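Local atomic coordinates of putative phosphatase (Bacteroides thetaiotaomicron, PDB entry 3KYA), a protein that is a putative phosphatase of unproven activity that carries an IPT/TIG domain beside a probable beta-propeller and binds zinc ions. Residues P309-Q314 / N331-R336; I317-K322 / E389-Y394; A324-I329 / M335-D340. One frame throughout, in Å; residues are numbered along the deposited sequence.

Interaction 1. Residues P309-Q314 / N331-R336; sequences PSWEFQ and NHYFMR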
loop_
_atom_site.group_PDB
_atom_site.type_symbol
_atom_site.label_atom_id
_atom_site.label_comp_id
_atom_site.label_asym_id
_atom_site.label_seq_id
_atom_site.Cartn_x
_atom_site.Cartn_y
_atom_site.Cartn_z
ATOM N N PRO A 309 -24.184 -14.647 -22.032
ATOM C CA PRO A 309 -23.861 -16.012 -22.453
ATOM C C PRO A 309 -22.392 -16.206 -22.795
ATOM O O PRO A 309 -21.687 -15.236 -23.089
ATOM C CB PRO A 309 -24.717 -16.198 -23.715
ATOM C CG PRO A 309 -25.845 -15.256 -23.537
ATOM C CD PRO A 309 -25.264 -14.070 -22.851
ATOM N N SER A 310 -21.953 -17.458 -22.759
ATOM C CA SER A 310 -20.582 -17.826 -23.079
ATOM C C SER A 310 -19.611 -17.202 -22.070
ATOM O O SER A 310 -18.664 -16.519 -22.447
ATOM C CB SER A 310 -20.245 -17.433 -24.519
ATOM O OG SER A 310 -21.120 -18.104 -25.426
ATOM N N TRP A 311 -19.879 -17.461 -20.789
ATOM C CA TRP A 311 -19.118 -16.890 -19.689
ATOM C C TRP A 311 -18.373 -18.029 -18.992
ATOM O O TRP A 311 -18.997 -18.897 -18.376
ATOM C CB TRP A 311 -20.077 -16.184 -18.724
ATOM C CG TRP A 311 -19.693 -14.738 -18.454
ATOM C CD1 TRP A 311 -19.307 -14.175 -17.262
ATOM C CD2 TRP A 311 -19.648 -13.681 -19.425
ATOM N NE1 TRP A 311 -19.046 -12.832 -17.440
ATOM C CE2 TRP A 311 -19.229 -12.513 -18.758
ATOM C CE3 TRP A 311 -19.907 -13.618 -20.803
ATOM C CZ2 TRP A 311 -19.081 -11.288 -19.418
ATOM C CZ3 TRP A 311 -19.761 -12.399 -21.460
ATOM C CH2 TRP A 311 -19.356 -11.254 -20.766
ATOM N N GLU A 312 -17.052 -18.044 -19.134
ATOM C CA GLU A 312 -16.215 -19.100 -18.561
ATOM C C GLU A 312 -15.702 -18.672 -17.200
ATOM O O GLU A 312 -14.932 -17.708 -17.114
ATOM C CB GLU A 312 -15.038 -19.380 -19.487
ATOM C CG GLU A 312 -14.214 -20.593 -19.069
ATOM C CD GLU A 312 -12.966 -20.786 -19.896
ATOM O OE1 GLU A 312 -12.678 -19.968 -20.793
ATOM O OE2 GLU A 312 -12.260 -21.780 -19.648
ATOM N N PHE A 313 -16.074 -19.390 -16.139
ATOM C CA PHE A 313 -15.648 -18.966 -14.796
ATOM C C PHE A 313 -15.610 -20.046 -13.738
ATOM O O PHE A 313 -16.270 -21.076 -13.856
ATOM C CB PHE A 313 -16.551 -17.816 -14.280
ATOM C CG PHE A 313 -17.981 -18.216 -13.998
ATOM C CD1 PHE A 313 -18.946 -18.186 -15.006
ATOM C CD2 PHE A 313 -18.377 -18.587 -12.719
ATOM C CE1 PHE A 313 -20.268 -18.542 -14.743
ATOM C CE2 PHE A 313 -19.706 -18.946 -12.449
ATOM C CZ PHE A 313 -20.646 -18.928 -13.468
ATOM N N GLN A 314 -14.830 -19.764 -12.692
ATOM C CA GLN A 314 -14.730 -20.614 -11.518
ATOM C C GLN A 314 -15.116 -19.826 -10.264
ATOM O O GLN A 314 -15.131 -18.585 -10.267
ATOM C CB GLN A 314 -13.332 -21.232 -11.386
ATOM C CG GLN A 314 -13.037 -22.163 -12.530
ATOM C CD GLN A 314 -11.800 -22.996 -12.320
ATOM O OE1 GLN A 314 -10.791 -22.531 -11.773
ATOM N NE2 GLN A 314 -11.870 -24.249 -12.760
ATOM N N ASN A 331 -13.212 -13.309 -19.857
ATOM C CA ASN A 331 -13.586 -11.895 -19.984
ATOM C C ASN A 331 -12.859 -10.917 -19.046
ATOM O O ASN A 331 -13.202 -9.738 -18.965
ATOM C CB ASN A 331 -15.114 -11.768 -19.958
ATOM C CG ASN A 331 -15.741 -12.221 -21.274
ATOM O OD1 ASN A 331 -15.455 -11.650 -22.337
ATOM N ND2 ASN A 331 -16.607 -13.223 -21.212
ATOM N N HIS A 332 -11.849 -11.438 -18.352
ATOM C CA HIS A 332 -10.847 -10.649 -17.632
ATOM C C HIS A 332 -11.270 -9.824 -16.414
ATOM O O HIS A 332 -10.769 -8.727 -16.198
ATOM C CB HIS A 332 -10.116 -9.778 -18.681
ATOM C CG HIS A 332 -9.885 -10.497 -19.974
ATOM N ND1 HIS A 332 -9.059 -11.599 -20.073
ATOM C CD2 HIS A 332 -10.419 -10.313 -21.206
ATOM C CE1 HIS A 332 -9.091 -12.058 -21.314
ATOM N NE2 HIS A 332 -9.905 -11.292 -22.023
ATOM N N TYR A 333 -12.142 -10.391 -15.583
ATOM C CA TYR A 333 -12.538 -9.751 -14.326
ATOM C C TYR A 333 -13.074 -10.759 -13.299
ATOM O O TYR A 333 -13.331 -11.918 -13.629
ATOM C CB TYR A 333 -13.568 -8.617 -14.569
ATOM C CG TYR A 333 -14.966 -9.067 -14.998
ATOM C CD1 TYR A 333 -15.186 -9.651 -16.238
ATOM C CD2 TYR A 333 -16.071 -8.861 -14.178
ATOM C CE1 TYR A 333 -16.470 -10.052 -16.635
ATOM C CE2 TYR A 333 -17.351 -9.260 -14.565
ATOM C CZ TYR A 333 -17.543 -9.846 -15.798
ATOM O OH TYR A 333 -18.809 -10.239 -16.185
ATOM N N PHE A 334 -13.195 -10.300 -12.053
ATOM C CA PHE A 334 -13.812 -11.037 -10.961
ATOM C C PHE A 334 -15.078 -10.317 -10.486
ATOM O O PHE A 334 -15.117 -9.065 -10.411
ATOM C CB PHE A 334 -12.892 -11.171 -9.709
ATOM C CG PHE A 334 -11.778 -12.167 -9.841
ATOM C CD1 PHE A 334 -10.558 -11.795 -10.376
ATOM C CD2 PHE A 334 -11.923 -13.467 -9.349
ATOM C CE1 PHE A 334 -9.523 -12.728 -10.499
ATOM C CE2 PHE A 334 -10.900 -14.389 -9.476
ATOM C CZ PHE A 334 -9.697 -14.008 -10.040
HETATM N N MSE A 335 -16.095 -11.113 -10.172
HETATM C CA MSE A 335 -17.313 -10.644 -9.548
HETATM C C MSE A 335 -17.292 -11.142 -8.095
HETATM O O MSE A 335 -16.554 -12.082 -7.761
HETATM C CB MSE A 335 -18.552 -11.162 -10.281
HETATM C CG MSE A 335 -18.620 -10.784 -11.758
HETATM SE SE MSE A 335 -20.282 -11.334 -12.598
HETATM C CE MSE A 335 -21.438 -9.991 -11.813
ATOM N N ARG A 336 -18.074 -10.494 -7.239
ATOM C CA ARG A 336 -18.191 -10.864 -5.844
ATOM C C ARG A 336 -19.641 -11.184 -5.538
ATOM O O ARG A 336 -20.547 -10.482 -5.989
ATOM C CB ARG A 336 -17.705 -9.750 -4.935
ATOM C CG ARG A 336 -17.675 -10.072 -3.434
ATOM C CD ARG A 336 -17.151 -8.848 -2.672
ATOM N NE ARG A 336 -16.953 -9.035 -1.229
ATOM C CZ ARG A 336 -17.935 -9.120 -0.340
ATOM N NH1 ARG A 336 -19.195 -9.088 -0.736
ATOM N NH2 ARG A 336 -17.669 -9.264 0.947
HETATM O O HOH W 1 -17.695 -14.325 -23.913
#
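Trp311 is met by two side chains that arrive from different directions, a compact example of an indole fixed both over a face and at its rim. Asn331 comes over one face: its ND2 sits 3.1 Å above the plane of the Trp311 ring, displaced toward the rim of the six-membered part, with Trp311 CE3 and CZ3 nearest. The amide lies 28° from the plane of the indole, so it rests on the ring as a tilted lid. Tyr333 instead reaches the edge. Trp311 NE1 donates to Tyr333 OH at 2.9 Å, and the phenolic oxygen stays close to the plane of the indole, although the bond is bent, with an N-H...O angle of 143°. The two rings meet rim to rim, neither lying over the other, and Trp311 CZ2 and Tyr333 CE1 add an apolar touch at 4.0 Å.

A water ties the lid to the backbone. It donates to Ser310 O at 2.8 Å and accepts from Asn331 ND2 at 3.1 Å, so that one amide nitrogen serves both the ring face and this bridge. Tyr333 reaches the indole through a chi1 of 70°, with CG between the backbone N and the carbonyl carbon; from there its hydroxyl extends across to NE1.

Further out, Asn330 steadies the first segment, its ND2 bonded to Ser310 O and its OD1 to Glu312 N, while the backbone of Trp311 is bonded to Tyr266. Val328 packs against both Trp311 and Tyr333. The segment 309-314 runs into strand 313-317 and 331-336 into strand 333-340; strand 323-328 lies between these two in the sheet, and the contact reaches across at the end where that strand finishes.

Interaction 2. Residues I317-K322 / E389-Y394; sequences IHPTGK and EEYDFY
A single carboxylate oxygen, Glu389 OE2, is gripped by two donors on its two lone pairs. His318 NE2 donates to Glu389 OE2 at 2.9 Å on the syn side, in a fairly straight bond of 157°, while the backbone Tyr391 N takes the anti lone pair of the same oxygen at 3.0 Å. The imidazole and the carboxylate stand nearly perpendicular. OE1, the other oxygen of Glu389, is bonded to Tyr323 OH, which helps fix the rotation of the group.

His318 is held at its far nitrogen as well. With CG anti to the backbone N (chi1 -172°), the ring turns its ND1 edge toward Thr320, where Thr320 N donates to His318 ND1 at 3.2 Å and Thr320 OG1 shares a hydrogen bond of 2.7 Å with the same ND1. Thr320 OG1 also accepts from Lys322 N, forming an ST turn, while Gly321 N to His318 O closes a type I turn.

Tyr391 adds the apolar half of the contact. Its edge points toward the face of His318 in an offset edge-to-face pair, the planes 86° apart and Tyr391 CD1 3.5 Å from His318 NE2. Pro319 covers a face of the phenol, its CG 3.7 Å from the centroid of the Tyr391 ring and almost directly above it, a CH-pi contact.

The turn links strands 313-317 and 323-328, whereas Glu389 and Tyr391 bring the chain into strand 391-397 of the next four-stranded sheet. Each side thus draws on the connection between the first and second strands of its own antiparallel sheet, an arrangement consistent with neighbouring blades of a beta-propeller, bridged here by a His-carboxylate hydrogen bond.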
loop_
_atom_site.group_PDB
_atom_site.type_symbol
_atom_site.label_atom_id
_atom_site.label_comp_id
_atom_site.label_asym_id
_atom_site.label_seq_id
_atom_site.Cartn_x
_atom_site.Cartn_y
_atom_site.Cartn_z
ATOM N N ILE A 317 -14.483 -19.553 -2.855
ATOM C CA ILE A 317 -15.227 -19.169 -1.647
ATOM C C ILE A 317 -14.286 -18.833 -0.484
ATOM O O ILE A 317 -13.322 -19.550 -0.232
ATOM C CB ILE A 317 -16.221 -20.272 -1.230
ATOM C CG1 ILE A 317 -17.131 -20.643 -2.415
ATOM C CG2 ILE A 317 -17.051 -19.832 -0.016
ATOM C CD1 ILE A 317 -18.047 -21.858 -2.155
ATOM N N HIS A 318 -14.586 -17.732 0.196
ATOM C CA HIS A 318 -13.837 -17.255 1.349
ATOM C C HIS A 318 -13.871 -18.334 2.450
ATOM O O HIS A 318 -14.886 -19.030 2.599
ATOM C CB HIS A 318 -14.474 -15.947 1.827
ATOM C CG HIS A 318 -13.707 -15.226 2.883
ATOM N ND1 HIS A 318 -13.898 -15.444 4.230
ATOM C CD2 HIS A 318 -12.756 -14.266 2.789
ATOM C CE1 HIS A 318 -13.101 -14.646 4.921
ATOM N NE2 HIS A 318 -12.403 -13.914 4.069
ATOM N N PRO A 319 -12.780 -18.481 3.225
ATOM C CA PRO A 319 -12.772 -19.519 4.277
ATOM C C PRO A 319 -13.923 -19.454 5.293
ATOM O O PRO A 319 -14.307 -20.498 5.839
ATOM C CB PRO A 319 -11.410 -19.329 4.965
ATOM C CG PRO A 319 -10.555 -18.604 3.943
ATOM C CD PRO A 319 -11.505 -17.742 3.160
ATOM N N THR A 320 -14.464 -18.265 5.549
ATOM C CA THR A 320 -15.599 -18.120 6.461
ATOM C C THR A 320 -16.900 -18.555 5.789
ATOM O O THR A 320 -17.908 -18.723 6.461
ATOM C CB THR A 320 -15.799 -16.660 6.921
ATOM O OG1 THR A 320 -16.094 -15.847 5.778
ATOM C CG2 THR A 320 -14.557 -16.118 7.652
ATOM N N GLY A 321 -16.876 -18.702 4.463
ATOM C CA GLY A 321 -18.057 -19.051 3.676
ATOM C C GLY A 321 -19.027 -17.880 3.498
ATOM O O GLY A 321 -20.103 -18.049 2.944
ATOM N N LYS A 322 -18.632 -16.685 3.916
ATOM C CA LYS A 322 -19.545 -15.530 3.899
ATOM C C LYS A 322 -19.640 -14.798 2.546
ATOM O O LYS A 322 -20.540 -13.968 2.342
ATOM C CB LYS A 322 -19.170 -14.574 5.029
ATOM C CG LYS A 322 -19.361 -15.207 6.404
ATOM C CD LYS A 322 -19.231 -14.237 7.566
ATOM C CE LYS A 322 -19.368 -14.991 8.905
ATOM N NZ LYS A 322 -19.293 -14.101 10.109
ATOM N N GLU A 389 -12.451 -9.528 8.944
ATOM C CA GLU A 389 -11.868 -9.910 7.663
ATOM C C GLU A 389 -10.378 -10.162 7.871
ATOM O O GLU A 389 -9.619 -9.217 8.083
ATOM C CB GLU A 389 -12.100 -8.829 6.605
ATOM C CG GLU A 389 -11.400 -9.140 5.281
ATOM C CD GLU A 389 -11.835 -10.459 4.680
ATOM O OE1 GLU A 389 -12.923 -10.460 4.075
ATOM O OE2 GLU A 389 -11.078 -11.475 4.769
ATOM N N GLU A 390 -9.960 -11.426 7.797
ATOM C CA GLU A 390 -8.561 -11.798 8.054
ATOM C C GLU A 390 -7.760 -12.251 6.838
ATOM O O GLU A 390 -6.610 -12.658 6.988
ATOM C CB GLU A 390 -8.528 -12.922 9.089
ATOM C CG GLU A 390 -9.140 -12.554 10.435
ATOM C CD GLU A 390 -9.032 -13.685 11.451
ATOM O OE1 GLU A 390 -9.266 -14.854 11.086
ATOM O OE2 GLU A 390 -8.726 -13.400 12.624
ATOM N N TYR A 391 -8.335 -12.147 5.642
ATOM C CA TYR A 391 -7.687 -12.663 4.448
ATOM C C TYR A 391 -7.565 -11.715 3.269
ATOM O O TYR A 391 -8.381 -10.812 3.080
ATOM C CB TYR A 391 -8.473 -13.877 3.927
ATOM C CG TYR A 391 -8.585 -15.002 4.899
ATOM C CD1 TYR A 391 -9.604 -15.029 5.835
ATOM C CD2 TYR A 391 -7.680 -16.064 4.876
ATOM C CE1 TYR A 391 -9.712 -16.062 6.747
ATOM C CE2 TYR A 391 -7.778 -17.100 5.790
ATOM C CZ TYR A 391 -8.804 -17.091 6.719
ATOM O OH TYR A 391 -8.925 -18.105 7.630
ATOM N N ASP A 392 -6.519 -11.971 2.482
ATOM C CA ASP A 392 -6.326 -11.383 1.165
ATOM C C ASP A 392 -6.542 -12.522 0.173
ATOM O O ASP A 392 -6.625 -13.695 0.560
ATOM C CB ASP A 392 -4.929 -10.792 0.992
ATOM C CG ASP A 392 -4.735 -9.528 1.781
ATOM O OD1 ASP A 392 -5.597 -8.624 1.657
ATOM O OD2 ASP A 392 -3.712 -9.424 2.493
ATOM N N PHE A 393 -6.625 -12.173 -1.106
ATOM C CA PHE A 393 -6.855 -13.131 -2.180
ATOM C C PHE A 393 -5.716 -13.012 -3.199
ATOM O O PHE A 393 -5.303 -11.900 -3.544
ATOM C CB PHE A 393 -8.205 -12.817 -2.812
ATOM C CG PHE A 393 -8.600 -13.727 -3.945
ATOM C CD1 PHE A 393 -9.098 -15.001 -3.694
ATOM C CD2 PHE A 393 -8.524 -13.291 -5.252
ATOM C CE1 PHE A 393 -9.499 -15.845 -4.750
ATOM C CE2 PHE A 393 -8.917 -14.128 -6.311
ATOM C CZ PHE A 393 -9.407 -15.407 -6.045
ATOM N N TYR A 394 -5.189 -14.150 -3.636
ATOM C CA TYR A 394 -4.080 -14.218 -4.581
ATOM C C TYR A 394 -4.519 -15.076 -5.752
ATOM O O TYR A 394 -5.163 -16.097 -5.534
ATOM C CB TYR A 394 -2.848 -14.848 -3.937
ATOM C CG TYR A 394 -2.221 -13.984 -2.872
ATOM C CD1 TYR A 394 -2.760 -13.910 -1.595
ATOM C CD2 TYR A 394 -1.081 -13.244 -3.145
ATOM C CE1 TYR A 394 -2.169 -13.119 -0.609
ATOM C CE2 TYR A 394 -0.495 -12.449 -2.180
ATOM C CZ TYR A 394 -1.040 -12.380 -0.923
ATOM O OH TYR A 394 -0.435 -11.575 0.020
#

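Interaction 3. Residues A324-I329 / M335-D340; sequences AYFGVI and MRSDYD. With ZN (zinc ion), chain B; EDO (1,2-ethanediol), chain I.
Arg336 leaves its strand with CG opposite the backbone N (chi1 -175°) and stays extended as far as NE, while Tyr325 turns its ring beside its own backbone N (chi1 -63°). These torsions lay the arginine methylenes along the edge of the phenol, with Arg336 CG 3.8 Å from Tyr325 CE1, and bring the polar ends close enough for one water to join them: it lies 2.7 Å from Tyr325 OH and accepts from Arg336 NE at 3.0 Å. Beyond NE, Arg336 NH1 makes a salt bridge of 2.8 Å to Asp338 OD1, meeting the carboxylate from above its plane; Asp338 OD2 is bonded to Tyr68 OH of the second subunit and accepts from 1,2-ethanediol, probably a crystallisation additive.

On the other side of the sheet the ring of Phe326 reaches diagonally to Ser337, with Phe326 CZ 3.6 Å from Ser337 CB. Backbone bonds pair Ala324 with Ser337 and Phe326 with Met335, a selenomethionine, on either side of the non-hydrogen-bonded pair Tyr325-Arg336. At the strand's end Asp340 OD2 binds, at 2.0 Å, a zinc ion whose shell includes a water and two atoms from outside this hairpin. The antiparallel beta hairpin forms the middle of a four-stranded sheet, probably one beta-propeller blade.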
loop_
_atom_site.group_PDB
_atom_site.type_symbol
_atom_site.label_atom_id
_atom_site.label_comp_id
_atom_site.label_asym_id
_atom_site.label_seq_id
_atom_site.Cartn_x
_atom_site.Cartn_y
_atom_site.Cartn_z
ATOM N N ALA A 324 -17.913 -15.076 -1.913
ATOM C CA ALA A 324 -17.130 -15.742 -2.944
ATOM C C ALA A 324 -16.762 -14.791 -4.069
ATOM O O ALA A 324 -17.452 -13.792 -4.304
ATOM C CB ALA A 324 -17.907 -16.910 -3.521
ATOM N N TYR A 325 -15.659 -15.098 -4.744
ATOM C CA TYR A 325 -15.274 -14.388 -5.948
ATOM C C TYR A 325 -15.494 -15.320 -7.144
ATOM O O TYR A 325 -15.170 -16.507 -7.081
ATOM C CB TYR A 325 -13.809 -13.931 -5.925
ATOM C CG TYR A 325 -13.429 -12.942 -4.846
ATOM C CD1 TYR A 325 -14.342 -12.018 -4.345
ATOM C CD2 TYR A 325 -12.120 -12.857 -4.400
ATOM C CE1 TYR A 325 -13.972 -11.100 -3.387
ATOM C CE2 TYR A 325 -11.743 -11.931 -3.440
ATOM C CZ TYR A 325 -12.665 -11.057 -2.940
ATOM O OH TYR A 325 -12.280 -10.148 -1.982
ATOM N N PHE A 326 -16.067 -14.794 -8.222
ATOM C CA PHE A 326 -16.240 -15.560 -9.446
ATOM C C PHE A 326 -15.217 -15.024 -10.446
ATOM O O PHE A 326 -15.309 -13.866 -10.872
ATOM C CB PHE A 326 -17.658 -15.447 -10.037
ATOM C CG PHE A 326 -18.771 -15.840 -9.095
ATOM C CD1 PHE A 326 -18.575 -16.764 -8.086
ATOM C CD2 PHE A 326 -20.042 -15.355 -9.289
ATOM C CE1 PHE A 326 -19.625 -17.144 -7.248
ATOM C CE2 PHE A 326 -21.092 -15.747 -8.452
ATOM C CZ PHE A 326 -20.869 -16.633 -7.434
ATOM N N GLY A 327 -14.241 -15.856 -10.811
ATOM C CA GLY A 327 -13.195 -15.460 -11.749
ATOM C C GLY A 327 -13.604 -15.760 -13.178
ATOM O O GLY A 327 -13.658 -16.932 -13.571
ATOM N N VAL A 328 -13.887 -14.708 -13.948
ATOM C CA VAL A 328 -14.330 -14.838 -15.344
ATOM C C VAL A 328 -13.081 -14.911 -16.222
ATOM O O VAL A 328 -12.517 -13.906 -16.637
ATOM C CB VAL A 328 -15.302 -13.704 -15.753
ATOM C CG1 VAL A 328 -15.910 -13.987 -17.116
ATOM C CG2 VAL A 328 -16.420 -13.563 -14.727
ATOM N N ILE A 329 -12.635 -16.148 -16.440
ATOM C CA ILE A 329 -11.425 -16.474 -17.186
ATOM C C ILE A 329 -11.354 -15.849 -18.577
ATOM O O ILE A 329 -10.340 -15.247 -18.944
ATOM C CB ILE A 329 -11.320 -18.026 -17.344
ATOM C CG1 ILE A 329 -11.213 -18.712 -15.980
ATOM C CG2 ILE A 329 -10.138 -18.417 -18.238
ATOM C CD1 ILE A 329 -11.504 -20.240 -16.054
HETATM N N MSE A 335 -16.095 -11.113 -10.172
HETATM C CA MSE A 335 -17.313 -10.644 -9.548
HETATM C C MSE A 335 -17.292 -11.142 -8.095
HETATM O O MSE A 335 -16.554 -12.082 -7.761
HETATM C CB MSE A 335 -18.552 -11.162 -10.281
HETATM C CG MSE A 335 -18.620 -10.784 -11.758
HETATM SE SE MSE A 335 -20.282 -11.334 -12.598
HETATM C CE MSE A 335 -21.438 -9.991 -11.813
ATOM N N ARG A 336 -18.074 -10.494 -7.239
ATOM C CA ARG A 336 -18.191 -10.864 -5.844
ATOM C C ARG A 336 -19.641 -11.184 -5.538
ATOM O O ARG A 336 -20.547 -10.482 -5.989
ATOM C CB ARG A 336 -17.705 -9.750 -4.935
ATOM C CG ARG A 336 -17.675 -10.072 -3.434
ATOM C CD ARG A 336 -17.151 -8.848 -2.672
ATOM N NE ARG A 336 -16.953 -9.035 -1.229
ATOM C CZ ARG A 336 -17.935 -9.120 -0.340
ATOM N NH1 ARG A 336 -19.195 -9.088 -0.736
ATOM N NH2 ARG A 336 -17.669 -9.264 0.947
ATOM N N SER A 337 -19.844 -12.236 -4.752
ATOM C CA SER A 337 -21.171 -12.659 -4.340
ATOM C C SER A 337 -21.243 -12.857 -2.816
ATOM O O SER A 337 -20.404 -13.564 -2.243
ATOM C CB SER A 337 -21.512 -13.958 -5.083
ATOM O OG SER A 337 -22.740 -14.512 -4.677
ATOM N N ASP A 338 -22.228 -12.235 -2.168
ATOM C CA ASP A 338 -22.454 -12.416 -0.729
ATOM C C ASP A 338 -23.257 -13.701 -0.460
ATOM O O ASP A 338 -24.068 -14.118 -1.286
ATOM C CB ASP A 338 -23.172 -11.212 -0.127
ATOM C CG ASP A 338 -22.277 -9.997 -0.029
ATOM O OD1 ASP A 338 -21.297 -10.054 0.753
ATOM O OD2 ASP A 338 -22.542 -8.989 -0.723
ATOM N N TYR A 339 -23.013 -14.324 0.690
ATOM C CA TYR A 339 -23.695 -15.568 1.068
ATOM C C TYR A 339 -24.761 -15.319 2.115
ATOM O O TYR A 339 -24.468 -14.810 3.186
ATOM C CB TYR A 339 -22.671 -16.545 1.628
ATOM C CG TYR A 339 -23.173 -17.963 1.855
ATOM C CD1 TYR A 339 -23.317 -18.840 0.783
ATOM C CD2 TYR A 339 -23.436 -18.438 3.143
ATOM C CE1 TYR A 339 -23.731 -20.179 0.980
ATOM C CE2 TYR A 339 -23.855 -19.768 3.354
ATOM C CZ TYR A 339 -23.995 -20.624 2.265
ATOM O OH TYR A 339 -24.394 -21.937 2.446
ATOM N N ASP A 340 -26.004 -15.675 1.806
ATOM C CA ASP A 340 -27.104 -15.544 2.764
ATOM C C ASP A 340 -27.004 -16.753 3.682
ATOM O O ASP A 340 -27.272 -17.879 3.260
ATOM C CB ASP A 340 -28.464 -15.491 2.067
ATOM C CG ASP A 340 -29.619 -15.324 3.042
ATOM O OD1 ASP A 340 -29.546 -15.879 4.160
ATOM O OD2 ASP A 340 -30.622 -14.644 2.700
HETATM ZN ZN ZN B . -31.950 -14.289 4.217
HETATM C C1 EDO I . -20.984 -5.667 1.618
HETATM O O1 EDO I . -21.525 -6.856 2.197
HETATM C C2 EDO I . -20.294 -6.009 0.312
HETATM O O2 EDO I . -21.162 -6.748 -0.548
HETATM O O HOH W 2 -13.988 -8.470 -0.804
HETATM O O HOH W 3 -33.062 -12.814 3.281
#

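How the interactions relate
Interactions 1 and 3 belong to one sheet and share Met335 and Arg336 of strand 333-340; interaction 2 ties that sheet to the next. Interaction 3 is the most buried of the three, built on regular backbone pairing, whereas the others are partly buried and rely on side chains: an indole, a phenol and an amide in interaction 1, a histidine-carboxylate bond with a tyrosine and a proline packed beside it in interaction 2. Tyr333 O probably accepts from Val328 N, linking interactions 1 and 3, and Lys322 O from Tyr339 N, linking 2 and 3. Phe393 packs on both Tyr325 and Phe334, so aromatic packing between the sheets accompanies the polar loop contact of interaction 2.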